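Transglutaminase-like enzymes, putative cysteine protease (Cytophaga hutchinsonii, PDB 3ISR) is a putative cysteine protease of the transglutaminase-like superfamily, probably acting on peptide or amide bonds through a cysteine nucleophile. Local coordinates at residues R121-D126 and L187-C192; D126-L131 and S169-I174; A148-I153 and F229-L234; G162-Q167 and I174-G179. One frame throughout, in Å; residues are numbered along the deposited sequence.

Contact 1 (R121-D126 and L187-C192); sequences RYCQSD and LGIALC
An inverse gamma turn centred on Q124 presents its two flanking residues, C123 and S125, to A190 and I189 on helix 181-194, and so lays a loop along the side of a helix. The turn is closed by a weak bond from S125 N to C123 O, at 2.9 Å. C123 is the apolar half of the contact. Its thiol lies beside its own backbone N (chi1 -55°), a rotation that carries SG along the helix to the branch methyl of I189, with C123 SG 3.7 Å from I189 CG2. Behind the sulfur, C123 CB sits 4.0 Å from A190 CB, and the alanine methyl is just as close to C123 CA. S125 approaches a different feature, the backbone: its CB is 3.4 Å from A190 O. The small residues let the two chains come close, S125 CA and A190 CA being only 4.6 Å apart. No hydrogen bond spans the segments, and the loop is tied down from its other side. Q124, pointing away from the helix, gives NE2 to S169 OG and receives F171 N at OE1, while D126 forms a salt bridge with R121 of the second subunit. Helix 181-194 probably corresponds to the helix that carries the nucleophilic cysteine at its N-terminal end in transglutaminase-like enzymes, and its burial beneath surrounding loops and helices is consistent with their papain-like core.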
loop_
_atom_site.group_PDB
_atom_site.type_symbol
_atom_site.label_atom_id
_atom_site.label_comp_id
_atom_site.label_asym_id
_atom_site.label_seq_id
_atom_site.Cartn_x
_atom_site.Cartn_y
_atom_site.Cartn_z
ATOM N N ARG B 121 -6.289 -13.058 -2.756
ATOM C CA ARG B 121 -5.471 -11.998 -3.375
ATOM C C ARG B 121 -6.139 -10.612 -3.424
ATOM O O ARG B 121 -5.546 -9.604 -3.011
ATOM C CB ARG B 121 -5.023 -12.409 -4.790
ATOM C CG ARG B 121 -4.352 -11.270 -5.616
ATOM C CD ARG B 121 -3.038 -10.685 -4.996
ATOM N NE ARG B 121 -2.608 -9.597 -5.874
ATOM C CZ ARG B 121 -2.984 -8.323 -5.763
ATOM N NH1 ARG B 121 -3.772 -7.922 -4.764
ATOM N NH2 ARG B 121 -2.571 -7.437 -6.667
ATOM N N TYR B 122 -7.359 -10.554 -3.953
ATOM C CA TYR B 122 -8.048 -9.276 -4.150
ATOM C C TYR B 122 -9.054 -8.944 -3.058
ATOM O O TYR B 122 -9.774 -7.961 -3.166
ATOM C CB TYR B 122 -8.755 -9.294 -5.515
ATOM C CG TYR B 122 -7.772 -9.556 -6.625
ATOM C CD1 TYR B 122 -6.840 -8.580 -6.998
ATOM C CD2 TYR B 122 -7.735 -10.797 -7.270
ATOM C CE1 TYR B 122 -5.897 -8.842 -8.011
ATOM C CE2 TYR B 122 -6.819 -11.064 -8.282
ATOM C CZ TYR B 122 -5.903 -10.087 -8.639
ATOM O OH TYR B 122 -5.020 -10.360 -9.646
ATOM N N CYS B 123 -9.118 -9.770 -2.007
ATOM C CA CYS B 123 -10.123 -9.592 -0.954
ATOM C C CYS B 123 -9.429 -9.745 0.403
ATOM O O CYS B 123 -9.485 -10.817 1.038
ATOM C CB CYS B 123 -11.267 -10.608 -1.088
ATOM S SG CYS B 123 -12.083 -10.634 -2.691
ATOM N N GLN B 124 -8.765 -8.665 0.837
ATOM C CA GLN B 124 -7.941 -8.676 2.070
ATOM C C GLN B 124 -8.813 -8.429 3.290
ATOM O O GLN B 124 -8.738 -7.375 3.959
ATOM C CB GLN B 124 -6.809 -7.648 1.973
ATOM C CG GLN B 124 -5.934 -7.766 0.699
ATOM C CD GLN B 124 -6.363 -6.797 -0.395
ATOM O OE1 GLN B 124 -7.565 -6.546 -0.600
ATOM N NE2 GLN B 124 -5.381 -6.233 -1.103
ATOM N N SER B 125 -9.659 -9.414 3.575
ATOM C CA SER B 125 -10.674 -9.295 4.598
ATOM C C SER B 125 -10.030 -9.155 5.955
ATOM O O SER B 125 -10.569 -8.504 6.853
ATOM C CB SER B 125 -11.614 -10.516 4.569
ATOM O OG SER B 125 -10.887 -11.728 4.385
ATOM N N ASP B 126 -8.843 -9.730 6.091
ATOM C CA ASP B 126 -8.120 -9.627 7.351
ATOM C C ASP B 126 -7.633 -8.197 7.646
ATOM O O ASP B 126 -7.337 -7.889 8.783
ATOM C CB ASP B 126 -6.952 -10.638 7.380
ATOM C CG ASP B 126 -5.939 -10.408 6.262
ATOM O OD1 ASP B 126 -6.339 -10.209 5.101
ATOM O OD2 ASP B 126 -4.725 -10.431 6.555
ATOM N N LEU B 187 -14.975 -6.072 -3.340
ATOM C CA LEU B 187 -15.213 -5.347 -2.101
ATOM C C LEU B 187 -16.363 -5.917 -1.244
ATOM O O LEU B 187 -16.229 -6.043 -0.024
ATOM C CB LEU B 187 -15.410 -3.850 -2.375
ATOM C CG LEU B 187 -15.602 -2.977 -1.134
ATOM C CD1 LEU B 187 -14.366 -3.139 -0.182
ATOM C CD2 LEU B 187 -15.790 -1.507 -1.565
ATOM N N GLY B 188 -17.454 -6.320 -1.876
ATOM C CA GLY B 188 -18.542 -7.007 -1.160
ATOM C C GLY B 188 -18.027 -8.283 -0.499
ATOM O O GLY B 188 -18.325 -8.549 0.663
ATOM N N ILE B 189 -17.233 -9.054 -1.238
ATOM C CA ILE B 189 -16.675 -10.318 -0.709
ATOM C C ILE B 189 -15.790 -10.031 0.493
ATOM O O ILE B 189 -15.932 -10.668 1.544
ATOM C CB ILE B 189 -15.849 -11.058 -1.777
ATOM C CG1 ILE B 189 -16.759 -11.596 -2.879
ATOM C CG2 ILE B 189 -15.081 -12.234 -1.150
ATOM C CD1 ILE B 189 -16.014 -11.875 -4.176
ATOM N N ALA B 190 -14.897 -9.052 0.359
ATOM C CA ALA B 190 -13.978 -8.756 1.457
ATOM C C ALA B 190 -14.725 -8.345 2.705
ATOM O O ALA B 190 -14.388 -8.784 3.790
ATOM C CB ALA B 190 -12.968 -7.663 1.063
ATOM N N LEU B 191 -15.718 -7.475 2.552
ATOM C CA LEU B 191 -16.481 -7.004 3.708
ATOM C C LEU B 191 -17.305 -8.110 4.347
ATOM O O LEU B 191 -17.396 -8.177 5.569
ATOM C CB LEU B 191 -17.337 -5.783 3.327
ATOM C CG LEU B 191 -16.548 -4.506 2.974
ATOM C CD1 LEU B 191 -17.463 -3.489 2.289
ATOM C CD2 LEU B 191 -15.871 -3.871 4.219
ATOM N N CYS B 192 -17.877 -9.005 3.535
ATOM C CA CYS B 192 -18.569 -10.187 4.095
ATOM C C CYS B 192 -17.633 -11.065 4.905
ATOM O O CYS B 192 -17.932 -11.421 6.041
ATOM C CB CYS B 192 -19.147 -11.058 2.999
ATOM S SG CYS B 192 -20.636 -10.415 2.264
#

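Contact 2 (D126-L131 and S169-I174); sequences DKLQKL and SAFDTI
The methyl CD2 of L128 is the bump of this contact, entering a hollow formed by the ring of F171 and the branch methyl of I174. L128 CD2 lies 4.0 Å from F171 CD1, set obliquely to the ring, and 4.1 Å from I174 CG2. One helical turn further on, L131 meets the other branch of I174. The two side chains run past each other in opposite directions until L131 CD1 rests 3.8 Å from I174 CG1. K127 lies over one face of the phenylalanine. Its CB stands over the CD1-CE1 side of the ring, 3.8 Å from F171 CE1, and a bend at chi3 (112°) folds the chain across the face at about a right angle to the phenylalanine side chain. K127 CD then stands 4.3 Å from the centroid of the F171 ring, a CH-pi contact, and K127 NZ is 4.7 Å from the same centroid, 20° off the normal, a cation-pi contact. An alanine in place of F171 has no ring, and is likely to leave the K127 ammonium without its aromatic partner and to open a gap beside L128. F171 and I174 also pack on T175 of the third subunit, so the hollow belongs to an assembly interface as well. The chemistry thus grades from aliphatic packing at L131 to a cation held over an aromatic face at K127, which implies that this partly exposed margin can accommodate a charge without any hydrogen bond between the segments.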
loop_
_atom_site.group_PDB
_atom_site.type_symbol
_atom_site.label_atom_id
_atom_site.label_comp_id
_atom_site.label_asym_id
_atom_site.label_seq_id
_atom_site.Cartn_x
_atom_site.Cartn_y
_atom_site.Cartn_z
ATOM N N ASP B 126 -8.843 -9.730 6.091
ATOM C CA ASP B 126 -8.120 -9.627 7.351
ATOM C C ASP B 126 -7.633 -8.197 7.646
ATOM O O ASP B 126 -7.337 -7.889 8.783
ATOM C CB ASP B 126 -6.952 -10.638 7.380
ATOM C CG ASP B 126 -5.939 -10.408 6.262
ATOM O OD1 ASP B 126 -6.339 -10.209 5.101
ATOM O OD2 ASP B 126 -4.725 -10.431 6.555
ATOM N N LYS B 127 -7.527 -7.333 6.639
ATOM C CA LYS B 127 -7.133 -5.933 6.877
ATOM C C LYS B 127 -8.330 -5.017 7.096
ATOM O O LYS B 127 -8.175 -3.807 7.329
ATOM C CB LYS B 127 -6.303 -5.400 5.713
ATOM C CG LYS B 127 -4.930 -6.091 5.591
ATOM C CD LYS B 127 -4.115 -5.510 4.440
ATOM C CE LYS B 127 -2.903 -4.730 4.924
ATOM N NZ LYS B 127 -1.960 -4.481 3.791
ATOM N N LEU B 128 -9.516 -5.589 6.995
ATOM C CA LEU B 128 -10.747 -4.785 7.016
ATOM C C LEU B 128 -11.709 -5.150 8.152
ATOM O O LEU B 128 -12.848 -4.697 8.160
ATOM C CB LEU B 128 -11.452 -4.891 5.645
ATOM C CG LEU B 128 -10.679 -4.310 4.455
ATOM C CD1 LEU B 128 -11.372 -4.620 3.125
ATOM C CD2 LEU B 128 -10.485 -2.804 4.603
ATOM N N GLN B 129 -11.249 -5.933 9.126
ATOM C CA GLN B 129 -12.135 -6.372 10.220
ATOM C C GLN B 129 -12.687 -5.215 11.084
ATOM O O GLN B 129 -13.886 -5.159 11.363
ATOM C CB GLN B 129 -11.436 -7.392 11.137
ATOM C CG GLN B 129 -10.936 -8.664 10.463
ATOM C CD GLN B 129 -10.105 -9.531 11.418
ATOM O OE1 GLN B 129 -10.650 -10.179 12.308
ATOM N NE2 GLN B 129 -8.778 -9.536 11.233
ATOM N N LYS B 130 -11.816 -4.299 11.516
ATOM C CA LYS B 130 -12.284 -3.185 12.357
ATOM C C LYS B 130 -13.233 -2.307 11.606
ATOM O O LYS B 130 -14.277 -1.946 12.127
ATOM C CB LYS B 130 -11.132 -2.350 12.892
ATOM C CG LYS B 130 -10.682 -2.786 14.250
ATOM C CD LYS B 130 -9.753 -1.763 14.867
ATOM C CE LYS B 130 -9.038 -2.357 16.061
ATOM N NZ LYS B 130 -10.020 -2.757 17.118
ATOM N N LEU B 131 -12.860 -1.983 10.368
ATOM C CA LEU B 131 -13.677 -1.148 9.496
ATOM C C LEU B 131 -15.054 -1.760 9.283
ATOM O O LEU B 131 -16.052 -1.070 9.419
ATOM C CB LEU B 131 -12.979 -0.917 8.139
ATOM C CG LEU B 131 -13.702 -0.084 7.063
ATOM C CD1 LEU B 131 -12.685 0.663 6.186
ATOM C CD2 LEU B 131 -14.647 -0.944 6.181
ATOM N N SER B 169 -7.538 -4.205 -5.794
ATOM C CA SER B 169 -8.149 -5.125 -4.833
ATOM C C SER B 169 -9.173 -4.395 -3.993
ATOM O O SER B 169 -9.266 -3.160 -4.026
ATOM C CB SER B 169 -7.054 -5.675 -3.903
ATOM O OG SER B 169 -6.479 -4.631 -3.109
ATOM N N ALA B 170 -9.908 -5.155 -3.181
ATOM C CA ALA B 170 -10.835 -4.576 -2.236
ATOM C C ALA B 170 -10.168 -3.521 -1.347
ATOM O O ALA B 170 -10.786 -2.497 -1.047
ATOM C CB ALA B 170 -11.468 -5.651 -1.361
ATOM N N PHE B 171 -8.941 -3.789 -0.905
ATOM C CA PHE B 171 -8.242 -2.854 -0.018
ATOM C C PHE B 171 -8.005 -1.507 -0.698
ATOM O O PHE B 171 -8.014 -0.474 -0.035
ATOM C CB PHE B 171 -6.928 -3.456 0.509
ATOM C CG PHE B 171 -6.320 -2.689 1.645
ATOM C CD1 PHE B 171 -6.887 -2.727 2.923
ATOM C CD2 PHE B 171 -5.185 -1.913 1.435
ATOM C CE1 PHE B 171 -6.318 -1.998 3.984
ATOM C CE2 PHE B 171 -4.606 -1.195 2.500
ATOM C CZ PHE B 171 -5.182 -1.250 3.773
ATOM N N ASP B 172 -7.819 -1.522 -2.016
ATOM C CA ASP B 172 -7.677 -0.286 -2.784
ATOM C C ASP B 172 -9.020 0.413 -2.934
ATOM O O ASP B 172 -9.129 1.619 -2.695
ATOM C CB ASP B 172 -7.089 -0.560 -4.159
ATOM C CG ASP B 172 -5.774 -1.284 -4.085
ATOM O OD1 ASP B 172 -4.939 -0.905 -3.236
ATOM O OD2 ASP B 172 -5.576 -2.228 -4.878
ATOM N N THR B 173 -10.047 -0.347 -3.305
ATOM C CA THR B 173 -11.344 0.245 -3.644
ATOM C C THR B 173 -11.969 0.923 -2.429
ATOM O O THR B 173 -12.677 1.919 -2.569
ATOM C CB THR B 173 -12.298 -0.825 -4.256
ATOM O OG1 THR B 173 -11.657 -1.393 -5.400
ATOM C CG2 THR B 173 -13.626 -0.199 -4.713
ATOM N N ILE B 174 -11.684 0.407 -1.234
ATOM C CA ILE B 174 -12.288 0.951 -0.029
ATOM C C ILE B 174 -11.876 2.433 0.188
ATOM O O ILE B 174 -12.612 3.198 0.809
ATOM C CB ILE B 174 -12.068 0.018 1.226
ATOM C CG1 ILE B 174 -13.045 0.323 2.373
ATOM C CG2 ILE B 174 -10.653 0.107 1.754
ATOM C CD1 ILE B 174 -14.524 0.245 2.019
#

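Contact 3 (A148-I153 and F229-L234); sequences AITDWI and FDATRL
R233 extends along the flank of helix 142-156 to meet D151 in a salt bridge, R233 NH1 giving its hydrogen to D151 OD1 at 2.9 Å. The acceptor lies near the guanidinium plane, and the donor comes from above the carboxylate plane; the two planes stand 90° apart. A water completes the link, 2.7 Å from R233 NE and 2.9 Å from D151 OD1, with a weak bond to T150 O. With an alanine in place of D151, NH1 and the water would probably lose their shared acceptor, and the arginine end would be less firmly placed. Deeper in, A231 CB is wedged against the helix, 3.4 Å from T150 O and 3.6 Å from I153 CG2. T150 turns its methyl toward A231, while its hydroxyl bonds to V146 O and touches the F229 ring, T150 OG1 to F229 CD1, at 3.5 Å. A second shell sets the type I beta turn D230-R233 that carries A231: D230 OD1 accepts T232 N in an Asx turn, and T232 OG1 at 2.7 Å from the same face. D230 OD2 bonds to H215 NE2, consistent with the His-Asp pair of a transglutaminase-like triad. The turn follows strand 225-229; T150 and F229 also touch strand 215-222, and I153 and T232 pack on F184 of helix 181-194.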
loop_
_atom_site.group_PDB
_atom_site.type_symbol
_atom_site.label_atom_id
_atom_site.label_comp_id
_atom_site.label_asym_id
_atom_site.label_seq_id
_atom_site.Cartn_x
_atom_site.Cartn_y
_atom_site.Cartn_z
ATOM N N ALA B 148 -26.914 -4.659 3.476
ATOM C CA ALA B 148 -26.391 -3.351 3.866
ATOM C C ALA B 148 -24.999 -3.095 3.286
ATOM O O ALA B 148 -24.660 -1.947 2.939
ATOM C CB ALA B 148 -26.355 -3.203 5.375
ATOM N N ILE B 149 -24.193 -4.155 3.216
ATOM C CA ILE B 149 -22.870 -4.066 2.605
ATOM C C ILE B 149 -23.032 -3.667 1.142
ATOM O O ILE B 149 -22.372 -2.735 0.658
ATOM C CB ILE B 149 -22.089 -5.406 2.730
ATOM C CG1 ILE B 149 -21.585 -5.569 4.167
ATOM C CG2 ILE B 149 -20.881 -5.465 1.719
ATOM C CD1 ILE B 149 -21.057 -6.962 4.482
ATOM N N THR B 150 -23.954 -4.350 0.467
ATOM C CA THR B 150 -24.189 -4.193 -0.959
ATOM C C THR B 150 -24.696 -2.787 -1.236
ATOM O O THR B 150 -24.258 -2.130 -2.193
ATOM C CB THR B 150 -25.192 -5.275 -1.441
ATOM O OG1 THR B 150 -24.620 -6.570 -1.193
ATOM C CG2 THR B 150 -25.466 -5.145 -2.917
ATOM N N ASP B 151 -25.609 -2.315 -0.391
ATOM C CA ASP B 151 -26.152 -0.973 -0.554
ATOM C C ASP B 151 -25.095 0.097 -0.229
ATOM O O ASP B 151 -24.992 1.108 -0.939
ATOM C CB ASP B 151 -27.429 -0.784 0.285
ATOM C CG ASP B 151 -28.625 -1.595 -0.254
ATOM O OD1 ASP B 151 -28.573 -2.078 -1.423
ATOM O OD2 ASP B 151 -29.627 -1.748 0.496
ATOM N N TRP B 152 -24.303 -0.121 0.821
ATOM C CA TRP B 152 -23.225 0.820 1.136
ATOM C C TRP B 152 -22.277 0.983 -0.069
ATOM O O TRP B 152 -21.942 2.091 -0.440
ATOM C CB TRP B 152 -22.442 0.405 2.395
ATOM C CG TRP B 152 -21.442 1.450 2.795
ATOM C CD1 TRP B 152 -21.638 2.490 3.654
ATOM C CD2 TRP B 152 -20.098 1.583 2.298
ATOM N NE1 TRP B 152 -20.493 3.252 3.741
ATOM C CE2 TRP B 152 -19.539 2.724 2.907
ATOM C CE3 TRP B 152 -19.319 0.844 1.394
ATOM C CZ2 TRP B 152 -18.221 3.140 2.657
ATOM C CZ3 TRP B 152 -18.008 1.262 1.135
ATOM C CH2 TRP B 152 -17.479 2.407 1.761
ATOM N N ILE B 153 -21.877 -0.126 -0.690
ATOM C CA ILE B 153 -20.967 -0.066 -1.835
ATOM C C ILE B 153 -21.609 0.718 -2.984
ATOM O O ILE B 153 -20.977 1.584 -3.585
ATOM C CB ILE B 153 -20.544 -1.478 -2.295
ATOM C CG1 ILE B 153 -19.724 -2.153 -1.187
ATOM C CG2 ILE B 153 -19.739 -1.410 -3.606
ATOM C CD1 ILE B 153 -19.496 -3.663 -1.396
ATOM N N PHE B 229 -25.633 -11.331 -4.884
ATOM C CA PHE B 229 -25.721 -9.887 -4.610
ATOM C C PHE B 229 -24.909 -9.144 -5.655
ATOM O O PHE B 229 -23.903 -9.654 -6.125
ATOM C CB PHE B 229 -25.126 -9.549 -3.245
ATOM C CG PHE B 229 -25.927 -10.064 -2.087
ATOM C CD1 PHE B 229 -26.882 -9.262 -1.476
ATOM C CD2 PHE B 229 -25.716 -11.356 -1.604
ATOM C CE1 PHE B 229 -27.637 -9.747 -0.386
ATOM C CE2 PHE B 229 -26.469 -11.856 -0.530
ATOM C CZ PHE B 229 -27.427 -11.049 0.079
ATOM N N ASP B 230 -25.311 -7.927 -5.996
ATOM C CA ASP B 230 -24.577 -7.167 -7.006
ATOM C C ASP B 230 -24.656 -5.701 -6.657
ATOM O O ASP B 230 -25.656 -5.053 -6.932
ATOM C CB ASP B 230 -25.157 -7.427 -8.411
ATOM C CG ASP B 230 -24.500 -6.589 -9.493
ATOM O OD1 ASP B 230 -23.495 -5.901 -9.239
ATOM O OD2 ASP B 230 -25.013 -6.595 -10.634
ATOM N N ALA B 231 -23.590 -5.186 -6.055
ATOM C CA ALA B 231 -23.555 -3.808 -5.603
ATOM C C ALA B 231 -23.523 -2.783 -6.723
ATOM O O ALA B 231 -23.720 -1.598 -6.448
ATOM C CB ALA B 231 -22.388 -3.578 -4.628
ATOM N N THR B 232 -23.305 -3.201 -7.973
ATOM C CA THR B 232 -23.371 -2.225 -9.084
ATOM C C THR B 232 -24.805 -1.827 -9.401
ATOM O O THR B 232 -25.044 -0.765 -9.973
ATOM C CB THR B 232 -22.735 -2.726 -10.418
ATOM O OG1 THR B 232 -23.525 -3.792 -10.965
ATOM C CG2 THR B 232 -21.279 -3.176 -10.211
ATOM N N ARG B 233 -25.742 -2.707 -9.054
ATOM C CA ARG B 233 -27.157 -2.600 -9.440
ATOM C C ARG B 233 -27.389 -2.479 -10.948
ATOM O O ARG B 233 -28.401 -1.923 -11.371
ATOM C CB ARG B 233 -27.837 -1.430 -8.727
ATOM C CG ARG B 233 -27.946 -1.616 -7.239
ATOM C CD ARG B 233 -28.654 -0.424 -6.625
ATOM N NE ARG B 233 -28.675 -0.520 -5.173
ATOM C CZ ARG B 233 -29.174 0.407 -4.363
ATOM N NH1 ARG B 233 -29.129 0.217 -3.050
ATOM N NH2 ARG B 233 -29.712 1.520 -4.861
ATOM N N LEU B 234 -26.463 -2.984 -11.761
ATOM C CA LEU B 234 -26.597 -2.814 -13.207
ATOM C C LEU B 234 -27.549 -3.795 -13.889
ATOM O O LEU B 234 -28.065 -3.487 -14.958
ATOM C CB LEU B 234 -25.235 -2.881 -13.893
ATOM C CG LEU B 234 -24.342 -1.646 -13.744
ATOM C CD1 LEU B 234 -22.933 -2.013 -14.116
ATOM C CD2 LEU B 234 -24.839 -0.475 -14.609
HETATM O O HOH W 1 -27.177 -2.423 -3.924
#

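Contact 4 (G162-Q167 and I174-G179); sequences GSTNSQ and ITERAG
Two hydroxyl-bearing residues, S163 and T164, face the backbone of A178 and G179 without making a single hydrogen bond to it. S163 OG comes within 3.5 Å of G179 N, but the angle is poor, and the hydroxyl bonds instead to I160 O. T164 makes the same choice: OG1 goes to D183 OD2 on helix 181-194, and at chi1 58° the methyl, anti to the carbonyl carbon, is what faces the strand. T164 CG2 thus lies 3.5 Å from A178 O and 3.8 Å from G179 CA. The glycine backbone is engaged elsewhere, through hydrogen bonds with E158 and I160 of the same chain, where strand 158-159 pairs in parallel with strand 178-179. Each segment is also braced within itself. N165 OD1 accepts Q167 N at 2.9 Å in an Asx turn, and R177, which leaves the helix with positive phi, returns its NE to I174 O at 2.8 Å. That carbonyl oxygen lies in the guanidinium plane, whereas the donor stands above the carbonyl plane. R177 NH1 bonds to N156 O and NH2 to E135 of the third subunit, and a cation at this C-terminal end of a helix would probably be welcome. The chemistry implies a loop that rests on the strand by van der Waals contact, its hydroxyls bonded elsewhere, that of T164 in a way that leaves its methyl against the strand.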
loop_
_atom_site.group_PDB
_atom_site.type_symbol
_atom_site.label_atom_id
_atom_site.label_comp_id
_atom_site.label_asym_id
_atom_site.label_seq_id
_atom_site.Cartn_x
_atom_site.Cartn_y
_atom_site.Cartn_z
ATOM N N GLY B 162 -12.466 2.222 -16.644
ATOM C CA GLY B 162 -11.053 2.560 -16.794
ATOM C C GLY B 162 -10.353 3.132 -15.572
ATOM O O GLY B 162 -9.206 3.566 -15.667
ATOM N N SER B 163 -11.032 3.152 -14.430
ATOM C CA SER B 163 -10.459 3.722 -13.216
ATOM C C SER B 163 -9.559 2.731 -12.455
ATOM O O SER B 163 -8.826 3.131 -11.546
ATOM C CB SER B 163 -11.577 4.206 -12.280
ATOM O OG SER B 163 -12.456 3.129 -11.952
ATOM N N THR B 164 -9.639 1.447 -12.810
ATOM C CA THR B 164 -8.879 0.386 -12.120
ATOM C C THR B 164 -8.173 -0.538 -13.120
ATOM O O THR B 164 -8.311 -0.360 -14.326
ATOM C CB THR B 164 -9.805 -0.462 -11.209
ATOM O OG1 THR B 164 -10.848 -1.037 -12.003
ATOM C CG2 THR B 164 -10.443 0.407 -10.125
ATOM N N ASN B 165 -7.421 -1.523 -12.611
ATOM C CA ASN B 165 -6.749 -2.503 -13.441
ATOM C C ASN B 165 -6.759 -3.866 -12.754
ATOM O O ASN B 165 -7.403 -4.031 -11.714
ATOM C CB ASN B 165 -5.314 -2.050 -13.783
ATOM C CG ASN B 165 -4.453 -1.786 -12.543
ATOM O OD1 ASN B 165 -4.556 -2.474 -11.521
ATOM N ND2 ASN B 165 -3.586 -0.791 -12.644
ATOM N N SER B 166 -6.058 -4.841 -13.322
ATOM C CA SER B 166 -6.142 -6.198 -12.784
ATOM C C SER B 166 -5.477 -6.324 -11.405
ATOM O O SER B 166 -5.745 -7.274 -10.667
ATOM C CB SER B 166 -5.563 -7.213 -13.770
ATOM O OG SER B 166 -4.159 -7.051 -13.864
ATOM N N GLN B 167 -4.625 -5.367 -11.051
ATOM C CA GLN B 167 -3.946 -5.394 -9.746
ATOM C C GLN B 167 -4.803 -4.867 -8.603
ATOM O O GLN B 167 -4.524 -5.144 -7.432
ATOM C CB GLN B 167 -2.608 -4.630 -9.799
ATOM C CG GLN B 167 -1.572 -5.281 -10.721
ATOM C CD GLN B 167 -0.200 -4.602 -10.642
ATOM O OE1 GLN B 167 -0.001 -3.648 -9.885
ATOM N NE2 GLN B 167 0.755 -5.112 -11.415
ATOM N N ILE B 174 -11.684 0.407 -1.234
ATOM C CA ILE B 174 -12.288 0.951 -0.029
ATOM C C ILE B 174 -11.876 2.433 0.188
ATOM O O ILE B 174 -12.612 3.198 0.809
ATOM C CB ILE B 174 -12.068 0.018 1.226
ATOM C CG1 ILE B 174 -13.045 0.323 2.373
ATOM C CG2 ILE B 174 -10.653 0.107 1.754
ATOM C CD1 ILE B 174 -14.524 0.245 2.019
ATOM N N THR B 175 -10.706 2.832 -0.322
ATOM C CA THR B 175 -10.267 4.230 -0.250
ATOM C C THR B 175 -10.398 4.943 -1.583
ATOM O O THR B 175 -10.656 6.143 -1.604
ATOM C CB THR B 175 -8.792 4.380 0.220
ATOM O OG1 THR B 175 -7.945 3.581 -0.620
ATOM C CG2 THR B 175 -8.650 3.919 1.662
ATOM N N GLU B 176 -10.224 4.210 -2.689
ATOM C CA GLU B 176 -10.277 4.824 -4.033
ATOM C C GLU B 176 -11.705 5.244 -4.372
ATOM O O GLU B 176 -11.917 6.287 -4.998
ATOM C CB GLU B 176 -9.732 3.862 -5.120
ATOM C CG GLU B 176 -8.215 3.896 -5.245
ATOM C CD GLU B 176 -7.600 2.732 -6.066
ATOM O OE1 GLU B 176 -8.291 2.076 -6.910
ATOM O OE2 GLU B 176 -6.391 2.501 -5.852
ATOM N N ARG B 177 -12.668 4.414 -3.968
ATOM C CA ARG B 177 -14.114 4.680 -4.149
ATOM C C ARG B 177 -14.538 4.811 -5.608
ATOM O O ARG B 177 -15.491 5.534 -5.923
ATOM C CB ARG B 177 -14.549 5.931 -3.379
ATOM C CG ARG B 177 -14.254 5.895 -1.865
ATOM C CD ARG B 177 -14.902 4.693 -1.179
ATOM N NE ARG B 177 -14.878 4.831 0.284
ATOM C CZ ARG B 177 -15.716 5.616 0.965
ATOM N NH1 ARG B 177 -16.658 6.301 0.331
ATOM N NH2 ARG B 177 -15.623 5.715 2.286
ATOM N N ALA B 178 -13.820 4.126 -6.488
ATOM C CA ALA B 178 -14.196 4.041 -7.886
ATOM C C ALA B 178 -13.774 2.683 -8.454
ATOM O O ALA B 178 -12.740 2.138 -8.079
ATOM C CB ALA B 178 -13.554 5.190 -8.679
ATOM N N GLY B 179 -14.572 2.125 -9.354
ATOM C CA GLY B 179 -14.211 0.855 -9.956
ATOM C C GLY B 179 -15.281 0.411 -10.927
ATOM O O GLY B 179 -16.177 1.195 -11.271
#

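Overall arrangement
Contacts 1, 2 and 3 are buried, whereas contact 4 is only partly so. Contacts 1 and 3 both involve helix 181-194: contact 1 lies on that helix, and I149 and I153 of contact 3 pack against it from helix 142-156. Contacts 2 and 4 share I174 and helix 170-176, and both reach the third subunit. Polar bonding differs too. Contact 3 alone has a direct hydrogen bond between its segments, at its exposed arginine, while contact 2 uses a cation over a ring and contacts 1 and 4 rely on close packing. A backbone bond between Y122 and A170 joins contact 1 to contact 2, and R121 to Q167 joins contact 1 to contact 4.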